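Local coordinates for protein cycloalternan-forming enzyme (Listeria monocytogenes serovar 1/2a, PDB 5F7U) that is a multidomain enzyme of glycosyl hydrolase family 31, combining a TIM-barrel domain with a family 6 carbohydrate-binding module, at residues 504-512 with 541-551; 971-982 with 1035-1046. The protein carries 1 engineered substitution. All blocks are in the same frame, centred on the assembly; numbering follows the deposited sequence.

Contact 1 of 2, residues 504-512 with 541-551; sequences GILLDFTNK and MVWGRDTTFSN
D508 hydrogen-bonds across to 541-551 with OD2, while OD1 braces its own turn and also touches the F549 ring. With CG anti to the backbone N (chi1 -180°), D508 points its carboxylate at the S550 amide, and OD2 accepts S550 N on its syn lone pair at 2.8 Å. OD1 is gripped twice from within its own loop: T510 N reaches OD1 of D508 from above the carboxylate plane at 2.8 Å, and the T510 hydroxyl donates to D508 OD1 over 2.6 Å. That hydroxyl also faces the other segment, where T510 OG1 lies 2.8 Å from S550 OG, a bond that is plausible but not settled, since the serine hydroxyl could turn to another acceptor; T510 OG1 also takes a weak bond from N551 N. The bond from T510 N makes D508 the head of an Asx turn inside a type I turn ending at N511, the N-cap of helix 512-520, where N511 OD1 receives A514 N. Segment 541-551 is the loop that follows the fourth strand of the TIM barrel, 534-536, and leads to helix 555-577. At the F549 ring, D508 OD1 meets the edge in plane, 3.4 Å from F549 CD2, with carboxylate and ring planes 86° apart; the polarised ring hydrogens probably suit the anion. The apolar contacts centre on L506, whose branches divide the work: CD1 meets V542 CG2 at 3.7 Å, the side chains at about a right angle, while CD2 packs on M541 CB at 3.8 Å. Y562 of helix 555-577 also touches L506, and Y493 OH bonds to M541 O.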
loop_
_atom_site.group_PDB
_atom_site.type_symbol
_atom_site.label_atom_id
_atom_site.label_comp_id
_atom_site.label_asym_id
_atom_site.label_seq_id
_atom_site.Cartn_x
_atom_site.Cartn_y
_atom_site.Cartn_z
ATOM N N GLY A 504 -5.680 30.605 2.321
ATOM C CA GLY A 504 -4.825 30.447 1.141
ATOM C C GLY A 504 -5.655 30.149 -0.100
ATOM O O GLY A 504 -6.761 29.605 -0.004
ATOM N N ILE A 505 -5.095 30.457 -1.265
ATOM C CA ILE A 505 -5.789 30.257 -2.521
ATOM C C ILE A 505 -5.240 29.004 -3.208
ATOM O O ILE A 505 -4.050 28.929 -3.539
ATOM C CB ILE A 505 -5.667 31.516 -3.423
ATOM C CG1 ILE A 505 -6.239 32.746 -2.699
ATOM C CG2 ILE A 505 -6.384 31.307 -4.749
ATOM C CD1 ILE A 505 -5.938 34.071 -3.382
ATOM N N LEU A 506 -6.098 28.011 -3.416
ATOM C CA LEU A 506 -5.672 26.813 -4.147
ATOM C C LEU A 506 -5.430 27.094 -5.622
ATOM O O LEU A 506 -6.181 27.841 -6.245
ATOM C CB LEU A 506 -6.722 25.709 -4.050
ATOM C CG LEU A 506 -6.946 24.982 -2.739
ATOM C CD1 LEU A 506 -7.880 23.813 -3.043
ATOM C CD2 LEU A 506 -5.617 24.449 -2.191
ATOM N N LEU A 507 -4.361 26.512 -6.164
ATOM C CA LEU A 507 -4.139 26.531 -7.606
ATOM C C LEU A 507 -5.110 25.545 -8.243
ATOM O O LEU A 507 -5.235 24.408 -7.794
ATOM C CB LEU A 507 -2.678 26.165 -7.933
ATOM C CG LEU A 507 -2.125 26.335 -9.358
ATOM C CD1 LEU A 507 -2.531 25.223 -10.320
ATOM C CD2 LEU A 507 -2.456 27.720 -9.928
ATOM N N ASP A 508 -5.819 25.981 -9.280
ATOM C CA ASP A 508 -6.721 25.073 -9.963
ATOM C C ASP A 508 -5.955 24.148 -10.907
ATOM O O ASP A 508 -5.670 24.520 -12.054
ATOM C CB ASP A 508 -7.802 25.860 -10.713
ATOM C CG ASP A 508 -8.792 24.957 -11.454
ATOM O OD1 ASP A 508 -8.640 23.700 -11.441
ATOM O OD2 ASP A 508 -9.744 25.518 -12.046
ATOM N N PHE A 509 -5.634 22.941 -10.428
ATOM C CA PHE A 509 -4.874 21.967 -11.221
ATOM C C PHE A 509 -5.631 21.379 -12.407
ATOM O O PHE A 509 -5.042 20.663 -13.214
ATOM C CB PHE A 509 -4.206 20.898 -10.327
ATOM C CG PHE A 509 -3.036 21.437 -9.568
ATOM C CD1 PHE A 509 -1.774 21.502 -10.167
ATOM C CD2 PHE A 509 -3.202 21.956 -8.281
ATOM C CE1 PHE A 509 -0.687 22.043 -9.477
ATOM C CE2 PHE A 509 -2.120 22.490 -7.587
ATOM C CZ PHE A 509 -0.860 22.542 -8.198
ATOM N N THR A 510 -6.907 21.739 -12.555
ATOM C CA THR A 510 -7.683 21.357 -13.755
ATOM C C THR A 510 -7.431 22.315 -14.924
ATOM O O THR A 510 -7.831 22.041 -16.065
ATOM C CB THR A 510 -9.220 21.233 -13.499
ATOM O OG1 THR A 510 -9.847 22.520 -13.415
ATOM C CG2 THR A 510 -9.532 20.410 -12.259
ATOM N N ASN A 511 -6.777 23.438 -14.626
ATOM C CA ASN A 511 -6.601 24.531 -15.564
ATOM C C ASN A 511 -5.167 24.441 -16.097
ATOM O O ASN A 511 -4.229 24.771 -15.385
ATOM C CB ASN A 511 -6.892 25.856 -14.826
ATOM C CG ASN A 511 -6.730 27.099 -15.695
ATOM O OD1 ASN A 511 -6.004 27.099 -16.689
ATOM N ND2 ASN A 511 -7.377 28.185 -15.285
ATOM N N LYS A 512 -5.006 23.981 -17.344
ATOM C CA LYS A 512 -3.666 23.738 -17.901
ATOM C C LYS A 512 -2.772 24.988 -17.870
ATOM O O LYS A 512 -1.596 24.890 -17.520
ATOM C CB LYS A 512 -3.752 23.140 -19.316
ATOM C CG LYS A 512 -2.422 22.621 -19.870
ATOM C CD LYS A 512 -2.524 22.426 -21.383
ATOM C CE LYS A 512 -1.152 22.224 -22.025
ATOM N NZ LYS A 512 -1.316 21.714 -23.416
ATOM N N MET A 541 -7.910 19.883 0.545
ATOM C CA MET A 541 -8.171 21.269 0.845
ATOM C C MET A 541 -9.370 21.853 0.091
ATOM O O MET A 541 -9.637 23.034 0.201
ATOM C CB MET A 541 -6.915 22.089 0.525
ATOM C CG MET A 541 -5.769 21.787 1.468
ATOM S SD MET A 541 -4.200 22.195 0.685
ATOM C CE MET A 541 -3.140 22.100 2.127
ATOM N N VAL A 542 -10.090 21.008 -0.643
ATOM C CA VAL A 542 -11.280 21.463 -1.387
ATOM C C VAL A 542 -12.537 21.269 -0.543
ATOM O O VAL A 542 -12.991 20.138 -0.326
ATOM C CB VAL A 542 -11.434 20.729 -2.748
ATOM C CG1 VAL A 542 -12.759 21.097 -3.416
ATOM C CG2 VAL A 542 -10.275 21.056 -3.672
ATOM N N TRP A 543 -13.105 22.386 -0.104
ATOM C CA TRP A 543 -14.408 22.395 0.552
ATOM C C TRP A 543 -15.381 23.264 -0.250
ATOM O O TRP A 543 -14.975 24.005 -1.156
ATOM C CB TRP A 543 -14.262 22.948 1.970
ATOM C CG TRP A 543 -13.798 21.937 3.010
ATOM C CD1 TRP A 543 -14.588 21.048 3.697
ATOM C CD2 TRP A 543 -12.465 21.742 3.493
ATOM N NE1 TRP A 543 -13.830 20.313 4.572
ATOM C CE2 TRP A 543 -12.525 20.720 4.477
ATOM C CE3 TRP A 543 -11.224 22.329 3.193
ATOM C CZ2 TRP A 543 -11.392 20.273 5.162
ATOM C CZ3 TRP A 543 -10.108 21.898 3.867
ATOM C CH2 TRP A 543 -10.194 20.872 4.849
ATOM N N GLY A 544 -16.652 23.193 0.131
ATOM C CA GLY A 544 -17.686 24.102 -0.385
ATOM C C GLY A 544 -18.337 23.476 -1.601
ATOM O O GLY A 544 -17.658 23.068 -2.536
ATOM N N ARG A 545 -19.661 23.419 -1.601
ATOM C CA ARG A 545 -20.376 22.841 -2.740
ATOM C C ARG A 545 -20.297 23.670 -4.006
ATOM O O ARG A 545 -20.295 23.133 -5.113
ATOM C CB ARG A 545 -21.821 22.674 -2.386
ATOM C CG ARG A 545 -21.998 21.554 -1.433
ATOM C CD ARG A 545 -23.183 20.766 -1.906
ATOM N NE ARG A 545 -23.475 19.764 -0.915
ATOM C CZ ARG A 545 -24.610 19.090 -0.861
ATOM N NH1 ARG A 545 -25.579 19.341 -1.740
ATOM N NH2 ARG A 545 -24.786 18.207 0.109
ATOM N N ASP A 546 -20.233 24.980 -3.844
ATOM C CA ASP A 546 -20.290 25.869 -5.002
ATOM C C ASP A 546 -18.905 26.195 -5.562
ATOM O O ASP A 546 -18.780 26.911 -6.575
ATOM C CB ASP A 546 -21.065 27.125 -4.619
ATOM C CG ASP A 546 -22.544 26.838 -4.383
ATOM O OD1 ASP A 546 -23.258 26.609 -5.386
ATOM O OD2 ASP A 546 -23.003 26.840 -3.210
ATOM N N THR A 547 -17.866 25.662 -4.907
ATOM C CA THR A 547 -16.496 25.791 -5.387
ATOM C C THR A 547 -16.422 25.211 -6.800
ATOM O O THR A 547 -16.850 24.086 -7.010
ATOM C CB THR A 547 -15.521 25.082 -4.426
ATOM O OG1 THR A 547 -15.707 25.650 -3.127
ATOM C CG2 THR A 547 -14.077 25.271 -4.882
ATOM N N THR A 548 -15.931 26.008 -7.754
ATOM C CA THR A 548 -16.018 25.656 -9.182
ATOM C C THR A 548 -14.645 25.654 -9.847
ATOM O O THR A 548 -13.888 26.622 -9.718
ATOM C CB THR A 548 -16.942 26.641 -9.941
ATOM O OG1 THR A 548 -18.208 26.738 -9.269
ATOM C CG2 THR A 548 -17.162 26.186 -11.411
ATOM N N PHE A 549 -14.357 24.577 -10.583
ATOM C CA PHE A 549 -13.080 24.405 -11.275
ATOM C C PHE A 549 -13.205 24.666 -12.776
ATOM O O PHE A 549 -14.333 24.730 -13.318
ATOM C CB PHE A 549 -12.495 23.031 -10.946
ATOM C CG PHE A 549 -12.207 22.863 -9.475
ATOM C CD1 PHE A 549 -13.249 22.666 -8.554
ATOM C CD2 PHE A 549 -10.908 22.968 -8.997
ATOM C CE1 PHE A 549 -12.988 22.565 -7.194
ATOM C CE2 PHE A 549 -10.637 22.857 -7.631
ATOM C CZ PHE A 549 -11.679 22.652 -6.728
ATOM N N SER A 550 -12.061 24.829 -13.445
ATOM C CA SER A 550 -12.051 25.190 -14.873
ATOM C C SER A 550 -12.664 24.122 -15.775
ATOM O O SER A 550 -13.095 24.428 -16.894
ATOM C CB SER A 550 -10.639 25.523 -15.338
ATOM O OG SER A 550 -9.906 24.328 -15.512
ATOM N N ASN A 551 -12.675 22.880 -15.292
ATOM C CA ASN A 551 -13.294 21.760 -15.987
ATOM C C ASN A 551 -14.821 21.740 -15.821
ATOM O O ASN A 551 -15.474 20.825 -16.301
ATOM C CB ASN A 551 -12.650 20.416 -15.576
ATOM C CG ASN A 551 -12.896 20.041 -14.110
ATOM O OD1 ASN A 551 -13.521 20.786 -13.350
ATOM N ND2 ASN A 551 -12.399 18.885 -13.714
#

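Contact 2 of 2, residues 971-982 with 1035-1046; sequences AEKEAVEFDIDA and LQAGNNQVVFDF
I980 O is held by two nitrogens of N1040, which approach from opposite faces of its carbonyl plane: the backbone N at 2.8 Å and the side-chain ND2 at 3.1 Å. N1040 CG lies beside its own backbone N (chi1 -69°), turning the amide back across the strand end, where ND2 also donates to Q1036 O at 2.9 Å. N1040 OD1 takes Q1036 N on a lone pair and a further bond from N1009, so the buried amide is held flat at both ends. Antiparallel backbone bonds continue the pairing up to F1046 N and E974 O. Beyond these, a water links K973 N to F1046 O, and the F1046 ring lays one face over A971 N.

On the face with A975, E977 and D979, Q1041 NE2 reaches E977 OE2 at 2.8 Å, from 51° above the carboxylate plane. N1039 ND2 bonds only weakly to D979 OD1, while D979 OD2 binds H947, part of a glycan pocket.

The face with V976, F978, I980, V1042 and F1044 is largely apolar, apart from N1040 at its end. F978 CE1 lies 3.5 Å from F1044 CD1, the ring planes at 73°, and I980 CD1 packs on V1042 CG2 at 3.7 Å. F1044 and I980 reach V1059 of strand 1054-1062 in the second sheet, the packing of the beta sandwich of family 6 carbohydrate-binding modules.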
loop_
_atom_site.group_PDB
_atom_site.type_symbol
_atom_site.label_atom_id
_atom_site.label_comp_id
_atom_site.label_asym_id
_atom_site.label_seq_id
_atom_site.Cartn_x
_atom_site.Cartn_y
_atom_site.Cartn_z
ATOM N N ALA A 971 18.940 -39.413 28.015
ATOM C CA ALA A 971 18.099 -39.728 29.169
ATOM C C ALA A 971 16.651 -39.827 28.729
ATOM O O ALA A 971 16.254 -39.202 27.742
ATOM C CB ALA A 971 18.269 -38.677 30.264
ATOM N N GLU A 972 15.866 -40.628 29.447
ATOM C CA GLU A 972 14.426 -40.754 29.164
ATOM C C GLU A 972 13.726 -39.395 29.245
ATOM O O GLU A 972 14.158 -38.513 29.993
ATOM C CB GLU A 972 13.770 -41.742 30.124
ATOM C CG GLU A 972 14.212 -43.179 29.930
ATOM C CD GLU A 972 13.410 -44.144 30.778
ATOM O OE1 GLU A 972 13.977 -44.701 31.733
ATOM O OE2 GLU A 972 12.208 -44.342 30.491
ATOM N N LYS A 973 12.663 -39.245 28.454
ATOM C CA LYS A 973 11.873 -38.000 28.332
ATOM C C LYS A 973 12.610 -36.858 27.594
ATOM O O LYS A 973 12.127 -35.719 27.524
ATOM C CB LYS A 973 11.284 -37.551 29.690
ATOM C CG LYS A 973 10.398 -38.604 30.344
ATOM C CD LYS A 973 9.661 -38.094 31.584
ATOM C CE LYS A 973 8.392 -37.309 31.238
ATOM N NZ LYS A 973 7.329 -38.109 30.551
ATOM N N GLU A 974 13.762 -37.184 27.017
ATOM C CA GLU A 974 14.463 -36.268 26.127
ATOM C C GLU A 974 14.042 -36.559 24.693
ATOM O O GLU A 974 13.967 -37.725 24.288
ATOM C CB GLU A 974 15.972 -36.394 26.296
ATOM C CG GLU A 974 16.449 -35.988 27.693
ATOM C CD GLU A 974 17.962 -35.949 27.840
ATOM O OE1 GLU A 974 18.691 -36.351 26.910
ATOM O OE2 GLU A 974 18.438 -35.513 28.908
ATOM N N ALA A 975 13.748 -35.500 23.943
ATOM C CA ALA A 975 13.234 -35.632 22.567
ATOM C C ALA A 975 13.686 -34.498 21.649
ATOM O O ALA A 975 13.918 -33.370 22.106
ATOM C CB ALA A 975 11.712 -35.722 22.580
ATOM N N VAL A 976 13.818 -34.825 20.357
ATOM C CA VAL A 976 14.066 -33.841 19.292
ATOM C C VAL A 976 12.954 -34.065 18.259
ATOM O O VAL A 976 12.831 -35.161 17.712
ATOM C CB VAL A 976 15.471 -34.007 18.639
ATOM C CG1 VAL A 976 15.715 -32.945 17.570
ATOM C CG2 VAL A 976 16.581 -33.931 19.679
ATOM N N GLU A 977 12.144 -33.035 18.019
ATOM C CA GLU A 977 11.008 -33.130 17.092
ATOM C C GLU A 977 11.251 -32.255 15.865
ATOM O O GLU A 977 11.612 -31.079 15.990
ATOM C CB GLU A 977 9.697 -32.763 17.796
ATOM C CG GLU A 977 8.460 -32.793 16.892
ATOM C CD GLU A 977 7.125 -32.630 17.627
ATOM O OE1 GLU A 977 7.087 -32.611 18.876
ATOM O OE2 GLU A 977 6.085 -32.522 16.938
ATOM N N PHE A 978 11.063 -32.854 14.687
ATOM C CA PHE A 978 11.232 -32.187 13.396
ATOM C C PHE A 978 9.890 -32.059 12.683
ATOM O O PHE A 978 9.002 -32.930 12.814
ATOM C CB PHE A 978 12.144 -32.997 12.464
ATOM C CG PHE A 978 13.575 -33.145 12.938
ATOM C CD1 PHE A 978 13.945 -34.172 13.814
ATOM C CD2 PHE A 978 14.573 -32.289 12.462
ATOM C CE1 PHE A 978 15.270 -34.322 14.225
ATOM C CE2 PHE A 978 15.900 -32.431 12.880
ATOM C CZ PHE A 978 16.249 -33.452 13.762
ATOM N N ASP A 979 9.775 -30.995 11.900
ATOM C CA ASP A 979 8.661 -30.786 10.996
ATOM C C ASP A 979 9.241 -31.013 9.615
ATOM O O ASP A 979 10.039 -30.200 9.134
ATOM C CB ASP A 979 8.144 -29.346 11.118
ATOM C CG ASP A 979 7.624 -29.014 12.509
ATOM O OD1 ASP A 979 6.710 -29.712 12.991
ATOM O OD2 ASP A 979 8.099 -28.018 13.105
ATOM N N ILE A 980 8.881 -32.127 8.976
ATOM C CA ILE A 980 9.566 -32.528 7.753
ATOM C C ILE A 980 8.638 -32.635 6.555
ATOM O O ILE A 980 7.560 -33.218 6.646
ATOM C CB ILE A 980 10.363 -33.836 7.957
ATOM C CG1 ILE A 980 11.570 -33.536 8.857
ATOM C CG2 ILE A 980 10.810 -34.436 6.611
ATOM C CD1 ILE A 980 12.350 -34.739 9.319
ATOM N N ASP A 981 9.063 -32.049 5.439
ATOM C CA ASP A 981 8.333 -32.218 4.186
ATOM C C ASP A 981 8.788 -33.426 3.378
ATOM O O ASP A 981 9.972 -33.783 3.379
ATOM C CB ASP A 981 8.459 -30.956 3.336
ATOM C CG ASP A 981 7.569 -29.842 3.826
ATOM O OD1 ASP A 981 6.425 -30.137 4.268
ATOM O OD2 ASP A 981 8.014 -28.667 3.776
ATOM N N ALA A 982 7.832 -34.058 2.697
ATOM C CA ALA A 982 8.145 -34.990 1.621
ATOM C C ALA A 982 8.749 -34.204 0.458
ATOM O O ALA A 982 8.255 -33.125 0.109
ATOM C CB ALA A 982 6.886 -35.722 1.183
ATOM N N LEU A 1035 6.658 -41.015 4.196
ATOM C CA LEU A 1035 6.211 -39.635 4.393
ATOM C C LEU A 1035 4.969 -39.332 3.586
ATOM O O LEU A 1035 4.806 -39.818 2.459
ATOM C CB LEU A 1035 7.315 -38.644 4.029
ATOM C CG LEU A 1035 8.598 -38.779 4.849
ATOM C CD1 LEU A 1035 9.553 -37.683 4.373
ATOM C CD2 LEU A 1035 8.355 -38.654 6.357
ATOM N N GLN A 1036 4.094 -38.532 4.174
ATOM C CA GLN A 1036 2.895 -38.114 3.465
ATOM C C GLN A 1036 3.007 -36.672 2.991
ATOM O O GLN A 1036 4.021 -36.011 3.226
ATOM C CB GLN A 1036 1.647 -38.339 4.327
ATOM C CG GLN A 1036 1.787 -37.894 5.757
ATOM C CD GLN A 1036 0.692 -38.405 6.651
ATOM O OE1 GLN A 1036 0.300 -39.580 6.595
ATOM N NE2 GLN A 1036 0.183 -37.527 7.494
ATOM N N ALA A 1037 1.967 -36.198 2.298
ATOM C CA ALA A 1037 1.831 -34.759 1.984
ATOM C C ALA A 1037 1.722 -33.885 3.239
ATOM O O ALA A 1037 1.180 -34.302 4.282
ATOM C CB ALA A 1037 0.622 -34.537 1.091
ATOM N N GLY A 1038 2.246 -32.672 3.130
ATOM C CA GLY A 1038 2.181 -31.690 4.201
ATOM C C GLY A 1038 3.321 -31.875 5.179
ATOM O O GLY A 1038 4.374 -32.441 4.854
ATOM N N ASN A 1039 3.077 -31.409 6.392
ATOM C CA ASN A 1039 4.045 -31.454 7.452
ATOM C C ASN A 1039 4.047 -32.862 8.083
ATOM O O ASN A 1039 3.009 -33.342 8.571
ATOM C CB ASN A 1039 3.680 -30.369 8.466
ATOM C CG ASN A 1039 4.711 -30.198 9.544
ATOM O OD1 ASN A 1039 5.681 -30.943 9.620
ATOM N ND2 ASN A 1039 4.511 -29.193 10.391
ATOM N N ASN A 1040 5.202 -33.522 8.063
ATOM C CA ASN A 1040 5.336 -34.824 8.712
ATOM C C ASN A 1040 5.969 -34.623 10.068
ATOM O O ASN A 1040 7.006 -33.957 10.181
ATOM C CB ASN A 1040 6.205 -35.767 7.874
ATOM C CG ASN A 1040 5.531 -36.186 6.579
ATOM O OD1 ASN A 1040 4.882 -37.216 6.537
ATOM N ND2 ASN A 1040 5.667 -35.377 5.522
ATOM N N GLN A 1041 5.344 -35.182 11.097
ATOM C CA GLN A 1041 5.867 -35.067 12.456
ATOM C C GLN A 1041 6.895 -36.164 12.646
ATOM O O GLN A 1041 6.536 -37.338 12.624
ATOM C CB GLN A 1041 4.739 -35.200 13.492
ATOM C CG GLN A 1041 5.236 -35.156 14.938
ATOM C CD GLN A 1041 4.157 -35.397 15.982
ATOM O OE1 GLN A 1041 3.408 -36.386 15.927
ATOM N NE2 GLN A 1041 4.094 -34.506 16.973
ATOM N N VAL A 1042 8.158 -35.779 12.835
ATOM C CA VAL A 1042 9.243 -36.754 13.022
ATOM C C VAL A 1042 9.876 -36.527 14.389
ATOM O O VAL A 1042 10.532 -35.507 14.606
ATOM C CB VAL A 1042 10.284 -36.685 11.877
ATOM C CG1 VAL A 1042 11.432 -37.674 12.090
ATOM C CG2 VAL A 1042 9.612 -36.930 10.527
ATOM N N VAL A 1043 9.656 -37.472 15.301
ATOM C CA VAL A 1043 10.104 -37.337 16.691
ATOM C C VAL A 1043 11.173 -38.374 17.001
ATOM O O VAL A 1043 10.941 -39.579 16.885
ATOM C CB VAL A 1043 8.940 -37.487 17.714
ATOM C CG1 VAL A 1043 9.428 -37.183 19.128
ATOM C CG2 VAL A 1043 7.747 -36.600 17.362
ATOM N N PHE A 1044 12.345 -37.894 17.393
ATOM C CA PHE A 1044 13.382 -38.755 17.949
ATOM C C PHE A 1044 13.250 -38.696 19.470
ATOM O O PHE A 1044 13.141 -37.611 20.046
ATOM C CB PHE A 1044 14.762 -38.271 17.516
ATOM C CG PHE A 1044 15.059 -38.507 16.069
ATOM C CD1 PHE A 1044 14.527 -37.668 15.076
ATOM C CD2 PHE A 1044 15.908 -39.545 15.690
ATOM C CE1 PHE A 1044 14.808 -37.896 13.728
ATOM C CE2 PHE A 1044 16.196 -39.775 14.344
ATOM C CZ PHE A 1044 15.645 -38.950 13.362
ATOM N N ASP A 1045 13.238 -39.869 20.088
ATOM C CA ASP A 1045 13.060 -40.056 21.530
ATOM C C ASP A 1045 14.205 -40.877 22.099
ATOM O O ASP A 1045 14.760 -41.723 21.403
ATOM C CB ASP A 1045 11.792 -40.881 21.772
ATOM C CG ASP A 1045 10.678 -40.075 22.357
ATOM O OD1 ASP A 1045 10.590 -38.849 22.098
ATOM O OD2 ASP A 1045 9.865 -40.674 23.091
ATOM N N PHE A 1046 14.525 -40.651 23.373
ATOM C CA PHE A 1046 15.312 -41.623 24.136
ATOM C C PHE A 1046 14.343 -42.288 25.095
ATOM O O PHE A 1046 13.844 -41.656 26.019
ATOM C CB PHE A 1046 16.456 -40.946 24.890
ATOM C CG PHE A 1046 17.397 -41.910 25.579
ATOM C CD1 PHE A 1046 17.036 -42.542 26.776
ATOM C CD2 PHE A 1046 18.651 -42.175 25.037
ATOM C CE1 PHE A 1046 17.906 -43.421 27.416
ATOM C CE2 PHE A 1046 19.529 -43.053 25.672
ATOM C CZ PHE A 1046 19.156 -43.672 26.857
HETATM O O HOH W 1 11.172 -41.601 27.258
#

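From the N terminus, the chain builds its beta-rich leading domains before entering the TIM barrel. There contact 1 closes a loop of 28 residues that carries helices 512-520 and 523-527 and the fourth barrel strand, tying an excursion after the third strand to the loop after the fourth. The chain then completes the barrel and passes through further beta domains to the family 6 module. Contact 2 closes a longer loop of 52 residues, without helix, and joins neighbouring strands in one sheet. The loops follow in series, neither nested nor crossed. The centres of contact 1 and contact 2 are about 67 Å apart, and the two lie on opposite sides of the chain's centre.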